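Local coordinates for protein enoyl-CoA hydratase/isomerase (Shewanella pealeana, PDB 4KPK) that probably catalyses the hydration or isomerisation of enoyl-CoA thioesters, as other crotonase-like enzymes do, at residues L130-K135 and L247-E252; I138-G143 and A224-F229; M52-S57 and S69-V74; Q73-F78 and Q85-K90. All blocks are in the same frame, centred on the assembly; numbering follows the deposited sequence.

Overall arrangement
Interactions 2, 3 and 4 all use one mixed sheet, whereas interaction 1 joins the ends of two helices where the subunits of the trimer meet. Interactions 3 and 4 are the closest pair, with centres about 9 Å apart; they share Q73 and V74 on helix 65-80, which packs on the adjacent strands 49-54 and 86-91. The next strand, 137-141, carries interaction 2 and is joined to interaction 4 by probable hydrogen bonds I138 O to L89 N (2.8 Å) and L140 N to L89 O (2.9 Å). Interaction 1 reaches interaction 4 through K135 NZ, 2.9 Å from F78 O. The centres of interactions 1 and 3 are about 22 Å apart.

Interaction 1: residues L130-K135 and L247-E252; sequences LDKFPK and LLSSLE
At the trimer interface of this crotonase-fold protein, the last turn of helix 113-132 faces the end of helix 238-251, and K132, D131, S249 and E252 meet there largely through water. The direct touch is slight: CE of K132 lies 4.0 Å from OG of S249. Two ordered waters do the joining. The first is 3.1 Å from S249 OG and is placed to donate to D131 OD2, at 3.2 Å, and to E252 OE2, at 2.7 Å, although with the surroundings counted it has more acceptors in reach than protons to give. The second accepts a hydrogen bond from K132 NZ at 2.8 Å and is placed to donate one to E252 OE1, with the same excess of acceptors.

The lysine chain does not run out straight. It leaves the backbone at an unusual chi1 of -97° and bends again at chi2 and chi4, which brings NZ back over its own neighbour to form a salt bridge with D131 OD2 (3.2 Å). The ammonium meets that oxygen on the anti side, 25° out of the carboxylate plane. On the other helix S249 holds OG opposite its backbone N, chi1 -163°, which puts OG within bonding distance of the first water.

Each carboxylate has a stronger partner beyond the two segments: D131 pairs with R195 of the second subunit and also with R187, and E252 pairs with R187. With D131 OD2 and E252 OE2 just 4.5 Å apart, the lysine, the arginines and the bridging water would together be expected to offset the like charges and keep both acids ionised.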
loop_
_atom_site.group_PDB
_atom_site.type_symbol
_atom_site.label_atom_id
_atom_site.label_comp_id
_atom_site.label_asym_id
_atom_site.label_seq_id
_atom_site.Cartn_x
_atom_site.Cartn_y
_atom_site.Cartn_z
ATOM N N LEU A 130 -2.316 21.685 -2.500
ATOM C CA LEU A 130 -2.284 20.915 -3.756
ATOM C C LEU A 130 -2.952 19.576 -3.623
ATOM O O LEU A 130 -3.812 19.206 -4.408
ATOM C CB LEU A 130 -0.837 20.698 -4.205
ATOM C CG LEU A 130 -0.675 19.892 -5.513
ATOM C CD1 LEU A 130 -1.439 20.510 -6.673
ATOM C CD2 LEU A 130 0.797 19.719 -5.841
ATOM N N ASP A 131 -2.573 18.845 -2.599
ATOM C CA ASP A 131 -3.122 17.532 -2.389
ATOM C C ASP A 131 -4.685 17.552 -2.282
ATOM O O ASP A 131 -5.377 16.616 -2.772
ATOM C CB ASP A 131 -2.480 16.935 -1.155
ATOM C CG ASP A 131 -2.875 15.527 -0.939
ATOM O OD1 ASP A 131 -2.873 14.839 -1.963
ATOM O OD2 ASP A 131 -3.215 15.112 0.217
ATOM N N LYS A 132 -5.214 18.640 -1.706
ATOM C CA LYS A 132 -6.663 18.797 -1.433
ATOM C C LYS A 132 -7.337 19.582 -2.554
ATOM O O LYS A 132 -8.531 19.707 -2.566
ATOM C CB LYS A 132 -6.877 19.537 -0.074
ATOM C CG LYS A 132 -7.136 18.697 1.163
ATOM C CD LYS A 132 -6.270 17.493 1.203
ATOM C CE LYS A 132 -6.203 16.833 2.572
ATOM N NZ LYS A 132 -4.812 16.227 2.706
ATOM N N PHE A 133 -6.594 20.047 -3.560
ATOM C CA PHE A 133 -7.186 20.860 -4.631
ATOM C C PHE A 133 -8.413 20.145 -5.177
ATOM O O PHE A 133 -8.308 18.967 -5.483
ATOM C CB PHE A 133 -6.161 21.061 -5.752
ATOM C CG PHE A 133 -6.438 22.235 -6.641
ATOM C CD1 PHE A 133 -6.116 23.522 -6.225
ATOM C CD2 PHE A 133 -6.959 22.051 -7.917
ATOM C CE1 PHE A 133 -6.331 24.602 -7.040
ATOM C CE2 PHE A 133 -7.205 23.137 -8.759
ATOM C CZ PHE A 133 -6.911 24.423 -8.317
ATOM N N PRO A 134 -9.601 20.820 -5.224
ATOM C CA PRO A 134 -10.874 20.112 -5.452
ATOM C C PRO A 134 -11.173 19.853 -6.922
ATOM O O PRO A 134 -12.342 19.771 -7.328
ATOM C CB PRO A 134 -11.942 21.076 -4.838
ATOM C CG PRO A 134 -11.293 22.413 -4.928
ATOM C CD PRO A 134 -9.829 22.161 -4.645
ATOM N N LYS A 135 -10.110 19.670 -7.701
ATOM C CA LYS A 135 -10.165 19.537 -9.117
ATOM C C LYS A 135 -8.978 18.644 -9.527
ATOM O O LYS A 135 -7.934 18.631 -8.857
ATOM C CB LYS A 135 -10.003 20.924 -9.750
ATOM C CG LYS A 135 -11.143 21.893 -9.489
ATOM C CD LYS A 135 -10.790 23.339 -9.802
ATOM C CE LYS A 135 -12.032 24.214 -9.666
ATOM N NZ LYS A 135 -11.689 25.659 -9.745
ATOM N N LEU A 247 -13.636 11.788 -0.633
ATOM C CA LEU A 247 -13.947 10.433 -0.186
ATOM C C LEU A 247 -12.665 9.622 -0.024
ATOM O O LEU A 247 -12.408 9.033 1.015
ATOM C CB LEU A 247 -14.872 9.778 -1.197
ATOM C CG LEU A 247 -15.104 8.271 -1.130
ATOM C CD1 LEU A 247 -16.085 7.972 -0.023
ATOM C CD2 LEU A 247 -15.639 7.761 -2.470
ATOM N N LEU A 248 -11.843 9.572 -1.066
ATOM C CA LEU A 248 -10.508 8.941 -0.926
ATOM C C LEU A 248 -9.711 9.502 0.253
ATOM O O LEU A 248 -9.012 8.787 0.975
ATOM C CB LEU A 248 -9.675 9.175 -2.241
ATOM C CG LEU A 248 -10.189 8.384 -3.449
ATOM C CD1 LEU A 248 -9.428 8.639 -4.764
ATOM C CD2 LEU A 248 -10.087 6.925 -3.079
ATOM N N SER A 249 -9.748 10.801 0.420
ATOM C CA SER A 249 -9.125 11.411 1.640
ATOM C C SER A 249 -9.631 10.773 2.931
ATOM O O SER A 249 -8.859 10.363 3.751
ATOM C CB SER A 249 -9.390 12.920 1.713
ATOM O OG SER A 249 -8.507 13.545 2.604
ATOM N N SER A 250 -10.939 10.643 3.060
ATOM C CA SER A 250 -11.545 10.083 4.267
ATOM C C SER A 250 -11.149 8.633 4.509
ATOM O O SER A 250 -11.274 8.168 5.636
ATOM C CB SER A 250 -13.070 10.225 4.224
ATOM O OG SER A 250 -13.688 9.270 3.338
ATOM N N LEU A 251 -10.667 7.934 3.464
ATOM C CA LEU A 251 -10.328 6.524 3.556
ATOM C C LEU A 251 -8.820 6.241 3.801
ATOM O O LEU A 251 -8.443 5.099 4.022
ATOM C CB LEU A 251 -10.779 5.783 2.313
ATOM C CG LEU A 251 -12.259 5.789 1.881
ATOM C CD1 LEU A 251 -12.394 5.203 0.462
ATOM C CD2 LEU A 251 -13.143 5.011 2.844
ATOM N N GLU A 252 -7.991 7.285 3.797
ATOM C CA GLU A 252 -6.525 7.181 3.890
ATOM C C GLU A 252 -6.013 6.410 5.056
ATOM O O GLU A 252 -4.945 5.789 4.944
ATOM C CB GLU A 252 -5.896 8.567 3.980
ATOM C CG GLU A 252 -5.871 9.307 2.673
ATOM C CD GLU A 252 -5.333 10.741 2.798
ATOM O OE1 GLU A 252 -5.446 11.415 3.895
ATOM O OE2 GLU A 252 -4.845 11.219 1.750
HETATM O O HOH W 1 -5.879 13.619 1.035
HETATM O O HOH W 2 -5.375 14.065 4.350
#

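Interaction 2: residues I138-G143 and A224-F229; sequences ITLVQG and AAAQPF
I138 and L140, two residues apart on strand 137-141, send their side chains from the same side of the sheet onto helix 222-235, one against F229 and the other against A226. In I138 the CG1 branch stands opposite the carbonyl carbon (chi1 -57°), and with chi2 extended it carries CD1 straight out to CB of F229, 4.0 Å away. The two side chains cross at a slant, so the isoleucine meets the root of the phenylalanine and not its ring. L140 repeats the same first torsion; of its two methyls CD2 makes the touch, 3.8 Å from CB of A226. The alanine, with nothing beyond CB, lets the helix sit close here: the CA atoms of I138 and A226 are 7.7 Å apart.

Here a helix packs on the central sheet of the crotonase fold, with strand 137-141 inside the sheet between 86-91 and 158-161. In crotonase relatives the chain beyond the corresponding strand leads into a helix whose first turn gives an NH to the oxyanion hole, and helix 148-155 is consistent with that role.

From CB onward F229 turns off, its ring (chi1 -64°) heading away from the strand to pack on I158 and I160. One edge of that ring lies in plane with the carbonyl oxygen of A225, CD2 being 3.2 Å from it. The helix is kinked at this point: P228 has no N-H to give, and the N of F229 makes no bond to the preceding turn. R196 of the second subunit packs against F229, while I230 and L233 of the same helix add to the cover of I138.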
loop_
_atom_site.group_PDB
_atom_site.type_symbol
_atom_site.label_atom_id
_atom_site.label_comp_id
_atom_site.label_asym_id
_atom_site.label_seq_id
_atom_site.Cartn_x
_atom_site.Cartn_y
_atom_site.Cartn_z
ATOM N N ILE A 138 -2.810 17.227 -12.896
ATOM C CA ILE A 138 -1.903 16.409 -13.744
ATOM C C ILE A 138 -0.568 17.115 -13.649
ATOM O O ILE A 138 -0.498 18.295 -13.955
ATOM C CB ILE A 138 -2.351 16.413 -15.239
ATOM C CG1 ILE A 138 -3.786 15.900 -15.307
ATOM C CG2 ILE A 138 -1.452 15.488 -16.126
ATOM C CD1 ILE A 138 -4.455 16.024 -16.607
ATOM N N THR A 139 0.471 16.407 -13.206
ATOM C CA THR A 139 1.852 16.892 -13.276
ATOM C C THR A 139 2.709 16.177 -14.391
ATOM O O THR A 139 2.747 14.958 -14.481
ATOM C CB THR A 139 2.497 16.803 -11.878
ATOM O OG1 THR A 139 1.716 17.620 -10.988
ATOM C CG2 THR A 139 3.950 17.304 -11.835
ATOM N N LEU A 140 3.386 16.985 -15.218
ATOM C CA LEU A 140 4.250 16.548 -16.326
ATOM C C LEU A 140 5.732 16.818 -16.012
ATOM O O LEU A 140 6.156 17.947 -15.913
ATOM C CB LEU A 140 3.884 17.305 -17.589
ATOM C CG LEU A 140 2.426 17.383 -18.053
ATOM C CD1 LEU A 140 2.325 18.130 -19.392
ATOM C CD2 LEU A 140 1.885 15.967 -18.153
ATOM N N VAL A 141 6.515 15.778 -15.822
ATOM C CA VAL A 141 7.840 15.912 -15.237
ATOM C C VAL A 141 8.935 15.519 -16.256
ATOM O O VAL A 141 8.945 14.391 -16.676
ATOM C CB VAL A 141 8.012 14.999 -14.009
ATOM C CG1 VAL A 141 9.400 15.151 -13.413
ATOM C CG2 VAL A 141 6.935 15.259 -12.944
ATOM N N GLN A 142 9.747 16.482 -16.689
ATOM C CA GLN A 142 10.917 16.262 -17.572
ATOM C C GLN A 142 12.182 16.336 -16.711
ATOM O O GLN A 142 12.227 17.093 -15.696
ATOM C CB GLN A 142 10.941 17.299 -18.738
ATOM C CG GLN A 142 11.556 18.678 -18.474
ATOM C CD GLN A 142 10.712 19.617 -17.554
ATOM O OE1 GLN A 142 9.761 19.203 -16.897
ATOM N NE2 GLN A 142 11.108 20.874 -17.489
ATOM N N GLY A 143 13.189 15.517 -17.062
ATOM C CA GLY A 143 14.423 15.385 -16.272
ATOM C C GLY A 143 14.363 15.398 -14.727
ATOM O O GLY A 143 13.546 14.733 -14.092
ATOM N N ALA A 224 1.521 15.208 -25.769
ATOM C CA ALA A 224 0.747 14.117 -26.284
ATOM C C ALA A 224 0.305 13.185 -25.150
ATOM O O ALA A 224 -0.819 12.697 -25.157
ATOM C CB ALA A 224 1.531 13.345 -27.335
ATOM N N ALA A 225 1.177 12.915 -24.180
ATOM C CA ALA A 225 0.822 11.949 -23.132
ATOM C C ALA A 225 -0.341 12.465 -22.225
ATOM O O ALA A 225 -1.152 11.649 -21.714
ATOM C CB ALA A 225 2.042 11.572 -22.285
ATOM N N ALA A 226 -0.408 13.795 -22.049
ATOM C CA ALA A 226 -1.405 14.405 -21.161
ATOM C C ALA A 226 -2.779 14.509 -21.827
ATOM O O ALA A 226 -3.801 14.525 -21.142
ATOM C CB ALA A 226 -0.935 15.768 -20.659
ATOM N N GLN A 227 -2.797 14.562 -23.154
ATOM C CA GLN A 227 -4.030 14.851 -23.887
ATOM C C GLN A 227 -5.200 13.928 -23.543
ATOM O O GLN A 227 -6.281 14.394 -23.233
ATOM C CB GLN A 227 -3.780 14.815 -25.423
ATOM C CG GLN A 227 -4.823 15.590 -26.221
ATOM C CD GLN A 227 -5.033 16.990 -25.671
ATOM O OE1 GLN A 227 -4.077 17.661 -25.327
ATOM N NE2 GLN A 227 -6.302 17.414 -25.531
ATOM N N PRO A 228 -4.984 12.609 -23.648
ATOM C CA PRO A 228 -6.052 11.671 -23.346
ATOM C C PRO A 228 -6.565 11.834 -21.903
ATOM O O PRO A 228 -7.749 11.729 -21.692
ATOM C CB PRO A 228 -5.394 10.308 -23.535
ATOM C CG PRO A 228 -3.913 10.564 -23.491
ATOM C CD PRO A 228 -3.744 11.922 -24.051
ATOM N N PHE A 229 -5.702 12.111 -20.943
ATOM C CA PHE A 229 -6.182 12.387 -19.542
ATOM C C PHE A 229 -6.983 13.682 -19.494
ATOM O O PHE A 229 -8.054 13.742 -18.880
ATOM C CB PHE A 229 -5.020 12.544 -18.584
ATOM C CG PHE A 229 -4.186 11.302 -18.403
ATOM C CD1 PHE A 229 -4.541 10.339 -17.486
ATOM C CD2 PHE A 229 -3.028 11.122 -19.135
ATOM C CE1 PHE A 229 -3.761 9.201 -17.313
ATOM C CE2 PHE A 229 -2.231 10.000 -18.958
ATOM C CZ PHE A 229 -2.589 9.029 -18.051
#

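Interaction 3: residues M52-S57 and S69-V74; sequences MVLDRS and SEMIQV
The backbone N of M52 lies 2.9 Å from O of L88, a probable hydrogen bond that ties strand 49-54 to its parallel neighbour while the M52 side chain turns to helix 65-80. The axes of the short strand and helix segments run nearly antiparallel (166°) and come within 10.0 Å of each other, as the first two elements of a beta-alpha-beta unit. M52 and M71 are both selenomethionine. M52 runs out with CG opposite its backbone N (chi1 -180°) and bends at chi3. On the way its CG passes 3.8 Å from CG1 of V74, and SE rests 3.9 Å from CG of M71, the two long chains crossing at about a right angle. The terminal CE of M52 is modelled too close to the helix for its position to be trusted.

M71 instead stays extended and crosses L54, again at about a right angle. Its CE is set against the leucine fork, 3.2 Å from CG and 3.3 Å from CD1, tighter than ordinary van der Waals contact. L41 covers both M71 and V74, and L126 also packs on M71. With no hydrogen bond between the segments and all four touching residues buried, the contact between them probably rests on dispersion and the exclusion of water.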
loop_
_atom_site.group_PDB
_atom_site.type_symbol
_atom_site.label_atom_id
_atom_site.label_comp_id
_atom_site.label_asym_id
_atom_site.label_seq_id
_atom_site.Cartn_x
_atom_site.Cartn_y
_atom_site.Cartn_z
HETATM N N MSE A 52 -0.000 25.835 -14.423
HETATM C CA MSE A 52 0.990 26.442 -13.543
HETATM C C MSE A 52 2.312 25.909 -14.024
HETATM O O MSE A 52 2.520 24.688 -14.054
HETATM C CB MSE A 52 0.795 26.063 -12.073
HETATM C CG MSE A 52 1.840 26.722 -11.167
HETATM SE SE MSE A 52 1.361 26.186 -9.310
HETATM C CE MSE A 52 -0.079 27.031 -8.360
ATOM N N VAL A 53 3.208 26.837 -14.371
ATOM C CA VAL A 53 4.420 26.498 -15.060
ATOM C C VAL A 53 5.665 27.054 -14.337
ATOM O O VAL A 53 5.815 28.260 -14.203
ATOM C CB VAL A 53 4.412 26.977 -16.525
ATOM C CG1 VAL A 53 5.705 26.535 -17.235
ATOM C CG2 VAL A 53 3.188 26.457 -17.274
ATOM N N LEU A 54 6.586 26.145 -13.988
ATOM C CA LEU A 54 7.844 26.495 -13.354
ATOM C C LEU A 54 8.684 27.046 -14.463
ATOM O O LEU A 54 8.978 26.363 -15.557
ATOM C CB LEU A 54 8.517 25.322 -12.637
ATOM C CG LEU A 54 7.862 24.859 -11.331
ATOM C CD1 LEU A 54 6.409 24.531 -11.554
ATOM C CD2 LEU A 54 8.572 23.661 -10.694
ATOM N N ASP A 55 8.983 28.313 -14.228
ATOM C CA ASP A 55 9.538 29.224 -15.256
ATOM C C ASP A 55 10.757 29.945 -14.726
ATOM O O ASP A 55 10.967 31.117 -14.953
ATOM C CB ASP A 55 8.468 30.247 -15.737
ATOM C CG ASP A 55 8.898 30.996 -17.006
ATOM O OD1 ASP A 55 9.532 30.350 -17.906
ATOM O OD2 ASP A 55 8.635 32.214 -17.097
ATOM N N ARG A 56 11.600 29.209 -14.039
ATOM C CA ARG A 56 12.860 29.737 -13.595
ATOM C C ARG A 56 13.990 28.849 -14.124
ATOM O O ARG A 56 14.886 28.479 -13.369
ATOM C CB ARG A 56 12.849 29.739 -12.059
ATOM C CG ARG A 56 13.855 30.639 -11.435
ATOM C CD ARG A 56 13.900 30.348 -9.948
ATOM N NE ARG A 56 14.972 31.105 -9.387
ATOM C CZ ARG A 56 15.613 30.826 -8.254
ATOM N NH1 ARG A 56 15.318 29.760 -7.478
ATOM N NH2 ARG A 56 16.601 31.624 -7.897
ATOM N N SER A 57 13.958 28.497 -15.407
ATOM C CA SER A 57 14.944 27.532 -15.909
ATOM C C SER A 57 16.385 27.955 -15.646
ATOM O O SER A 57 17.247 27.101 -15.374
ATOM C CB SER A 57 14.748 27.142 -17.399
ATOM O OG SER A 57 14.876 28.251 -18.291
ATOM N N SER A 69 5.866 30.545 -2.371
ATOM C CA SER A 69 4.752 31.470 -2.161
ATOM C C SER A 69 3.976 31.733 -3.432
ATOM O O SER A 69 2.721 31.794 -3.453
ATOM C CB SER A 69 5.241 32.785 -1.534
ATOM O OG SER A 69 4.416 33.854 -1.956
ATOM N N GLU A 70 4.714 31.861 -4.534
ATOM C CA GLU A 70 4.054 32.030 -5.816
ATOM C C GLU A 70 3.160 30.835 -6.141
ATOM O O GLU A 70 2.081 30.984 -6.675
ATOM C CB GLU A 70 5.106 32.295 -6.895
ATOM C CG GLU A 70 5.784 33.643 -6.695
ATOM C CD GLU A 70 6.483 34.181 -7.909
ATOM O OE1 GLU A 70 6.801 33.423 -8.856
ATOM O OE2 GLU A 70 6.752 35.386 -7.904
HETATM N N MSE A 71 3.592 29.638 -5.788
HETATM C CA MSE A 71 2.808 28.424 -6.088
HETATM C C MSE A 71 1.538 28.413 -5.293
HETATM O O MSE A 71 0.488 28.077 -5.835
HETATM C CB MSE A 71 3.683 27.204 -5.813
HETATM C CG MSE A 71 4.523 26.881 -7.066
HETATM SE SE MSE A 71 5.648 25.299 -6.717
HETATM C CE MSE A 71 6.799 25.226 -8.326
ATOM N N ILE A 72 1.621 28.798 -4.005
ATOM C CA ILE A 72 0.400 29.029 -3.181
ATOM C C ILE A 72 -0.579 29.999 -3.834
ATOM O O ILE A 72 -1.761 29.704 -3.964
ATOM C CB ILE A 72 0.772 29.467 -1.738
ATOM C CG1 ILE A 72 1.570 28.335 -1.052
ATOM C CG2 ILE A 72 -0.464 29.871 -0.897
ATOM C CD1 ILE A 72 2.276 28.725 0.219
ATOM N N GLN A 73 -0.091 31.150 -4.281
ATOM C CA GLN A 73 -0.937 32.128 -4.920
ATOM C C GLN A 73 -1.644 31.605 -6.185
ATOM O O GLN A 73 -2.828 31.887 -6.387
ATOM C CB GLN A 73 -0.109 33.349 -5.329
ATOM C CG GLN A 73 0.313 34.262 -4.201
ATOM C CD GLN A 73 1.181 35.389 -4.708
ATOM O OE1 GLN A 73 0.783 36.136 -5.614
ATOM N NE2 GLN A 73 2.391 35.505 -4.158
ATOM N N VAL A 74 -0.909 30.884 -7.055
ATOM C CA VAL A 74 -1.511 30.357 -8.252
ATOM C C VAL A 74 -2.590 29.291 -7.943
ATOM O O VAL A 74 -3.670 29.225 -8.585
ATOM C CB VAL A 74 -0.445 29.776 -9.170
ATOM C CG1 VAL A 74 -1.093 29.049 -10.352
ATOM C CG2 VAL A 74 0.494 30.865 -9.677
#

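Interaction 4: residues Q73-F78 and Q85-K90; sequences QVLEHF and QILLLK
L75 is the first residue of the helical segment to touch the strand, meeting L87 methyl to methyl: CD2 of L75 is 3.6 Å from CD2 of L87. Its CG stands opposite the carbonyl carbon (chi1 -70°), which swings the fork round from the flank of the helix, and the two leucine chains cross at about a right angle. Two residues on comes H77, the imidazole whose CD2 lies 3.7 Å above one face of the F78 ring, offset toward the rim, while its NE2 is hydrogen-bonded to T31 OG1.

Helix 65-80 is the connecting helix of the beta-alpha-beta crossover that links strands 49-54 and 86-91, which lie side by side and parallel in the sheet. L87 is the strand residue that faces the helix here, and its neighbours I86 and L88 pack on helix 222-235.

F78 follows, held in the helix by its N bonding V74 O at 3.0 Å. CD2 of the F78 ring comes within 4.0 Å of CD1 of L87, obliquely. L87, with CG opposite its own backbone N (chi1 175°), therefore projects its fork between the two helix side chains, giving one methyl to L75 and the other to F78. A50 of the neighbouring strand and F133 both pack against L87 and F78.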
loop_
_atom_site.group_PDB
_atom_site.type_symbol
_atom_site.label_atom_id
_atom_site.label_comp_id
_atom_site.label_asym_id
_atom_site.label_seq_id
_atom_site.Cartn_x
_atom_site.Cartn_y
_atom_site.Cartn_z
ATOM N N GLN A 73 -0.091 31.150 -4.281
ATOM C CA GLN A 73 -0.937 32.128 -4.920
ATOM C C GLN A 73 -1.644 31.605 -6.185
ATOM O O GLN A 73 -2.828 31.887 -6.387
ATOM C CB GLN A 73 -0.109 33.349 -5.329
ATOM C CG GLN A 73 0.313 34.262 -4.201
ATOM C CD GLN A 73 1.181 35.389 -4.708
ATOM O OE1 GLN A 73 0.783 36.136 -5.614
ATOM N NE2 GLN A 73 2.391 35.505 -4.158
ATOM N N VAL A 74 -0.909 30.884 -7.055
ATOM C CA VAL A 74 -1.511 30.357 -8.252
ATOM C C VAL A 74 -2.590 29.291 -7.943
ATOM O O VAL A 74 -3.670 29.225 -8.585
ATOM C CB VAL A 74 -0.445 29.776 -9.170
ATOM C CG1 VAL A 74 -1.093 29.049 -10.352
ATOM C CG2 VAL A 74 0.494 30.865 -9.677
ATOM N N LEU A 75 -2.306 28.458 -6.950
ATOM C CA LEU A 75 -3.282 27.498 -6.478
ATOM C C LEU A 75 -4.521 28.197 -5.949
ATOM O O LEU A 75 -5.625 27.806 -6.325
ATOM C CB LEU A 75 -2.729 26.583 -5.373
ATOM C CG LEU A 75 -1.673 25.544 -5.746
ATOM C CD1 LEU A 75 -1.396 24.645 -4.545
ATOM C CD2 LEU A 75 -2.123 24.735 -6.955
ATOM N N GLU A 76 -4.357 29.208 -5.089
ATOM C CA GLU A 76 -5.551 29.891 -4.545
ATOM C C GLU A 76 -6.274 30.567 -5.708
ATOM O O GLU A 76 -7.481 30.477 -5.810
ATOM C CB GLU A 76 -5.221 30.862 -3.423
ATOM C CG GLU A 76 -6.255 31.977 -3.244
ATOM C CD GLU A 76 -7.686 31.556 -2.807
ATOM O OE1 GLU A 76 -8.253 30.506 -3.249
ATOM O OE2 GLU A 76 -8.291 32.341 -2.022
ATOM N N HIS A 77 -5.535 31.157 -6.648
ATOM C CA HIS A 77 -6.173 31.730 -7.824
ATOM C C HIS A 77 -7.078 30.746 -8.594
ATOM O O HIS A 77 -8.238 31.046 -8.877
ATOM C CB HIS A 77 -5.121 32.294 -8.732
ATOM C CG HIS A 77 -5.656 32.838 -10.000
ATOM N ND1 HIS A 77 -6.384 34.004 -10.049
ATOM C CD2 HIS A 77 -5.555 32.389 -11.276
ATOM C CE1 HIS A 77 -6.722 34.250 -11.302
ATOM N NE2 HIS A 77 -6.251 33.275 -12.059
ATOM N N PHE A 78 -6.594 29.553 -8.878
ATOM C CA PHE A 78 -7.359 28.634 -9.728
ATOM C C PHE A 78 -8.448 27.851 -8.959
ATOM O O PHE A 78 -9.458 27.428 -9.527
ATOM C CB PHE A 78 -6.414 27.696 -10.499
ATOM C CG PHE A 78 -5.708 28.356 -11.687
ATOM C CD1 PHE A 78 -6.434 29.017 -12.679
ATOM C CD2 PHE A 78 -4.312 28.273 -11.846
ATOM C CE1 PHE A 78 -5.804 29.612 -13.759
ATOM C CE2 PHE A 78 -3.678 28.843 -12.958
ATOM C CZ PHE A 78 -4.419 29.524 -13.907
ATOM N N GLN A 85 -11.457 23.771 -14.786
ATOM C CA GLN A 85 -11.920 22.406 -14.456
ATOM C C GLN A 85 -10.759 21.495 -14.061
ATOM O O GLN A 85 -10.951 20.548 -13.341
ATOM C CB GLN A 85 -12.630 21.731 -15.643
ATOM C CG GLN A 85 -14.085 22.141 -15.889
ATOM C CD GLN A 85 -14.282 23.126 -17.060
ATOM O OE1 GLN A 85 -14.221 22.755 -18.266
ATOM N NE2 GLN A 85 -14.562 24.386 -16.710
ATOM N N ILE A 86 -9.577 21.737 -14.619
ATOM C CA ILE A 86 -8.421 20.909 -14.448
ATOM C C ILE A 86 -7.276 21.877 -14.206
ATOM O O ILE A 86 -7.313 22.978 -14.730
ATOM C CB ILE A 86 -8.136 20.140 -15.777
ATOM C CG1 ILE A 86 -9.065 18.932 -15.914
ATOM C CG2 ILE A 86 -6.691 19.696 -15.911
ATOM C CD1 ILE A 86 -9.083 18.417 -17.344
ATOM N N LEU A 87 -6.272 21.439 -13.421
ATOM C CA LEU A 87 -5.017 22.154 -13.207
ATOM C C LEU A 87 -3.884 21.249 -13.655
ATOM O O LEU A 87 -3.716 20.147 -13.136
ATOM C CB LEU A 87 -4.765 22.492 -11.729
ATOM C CG LEU A 87 -3.379 23.138 -11.533
ATOM C CD1 LEU A 87 -3.238 24.483 -12.263
ATOM C CD2 LEU A 87 -2.989 23.254 -10.093
ATOM N N LEU A 88 -3.109 21.747 -14.609
ATOM C CA LEU A 88 -1.951 21.081 -15.143
ATOM C C LEU A 88 -0.695 21.785 -14.579
ATOM O O LEU A 88 -0.559 23.015 -14.683
ATOM C CB LEU A 88 -2.040 21.179 -16.683
ATOM C CG LEU A 88 -1.260 20.158 -17.486
ATOM C CD1 LEU A 88 -1.446 20.328 -19.000
ATOM C CD2 LEU A 88 0.196 20.326 -17.148
ATOM N N LEU A 89 0.207 21.019 -13.956
ATOM C CA LEU A 89 1.529 21.521 -13.545
ATOM C C LEU A 89 2.637 21.005 -14.470
ATOM O O LEU A 89 2.729 19.795 -14.704
ATOM C CB LEU A 89 1.942 21.093 -12.147
ATOM C CG LEU A 89 1.173 21.517 -10.908
ATOM C CD1 LEU A 89 -0.237 20.879 -10.919
ATOM C CD2 LEU A 89 1.974 21.096 -9.671
ATOM N N LYS A 90 3.508 21.915 -14.905
ATOM C CA LYS A 90 4.580 21.652 -15.900
ATOM C C LYS A 90 5.720 22.574 -15.526
ATOM O O LYS A 90 5.554 23.448 -14.654
ATOM C CB LYS A 90 4.207 22.134 -17.269
ATOM C CG LYS A 90 3.062 21.501 -17.924
ATOM C CD LYS A 90 2.366 22.476 -18.881
ATOM C CE LYS A 90 3.308 23.218 -19.791
ATOM N NZ LYS A 90 2.590 23.664 -21.032
#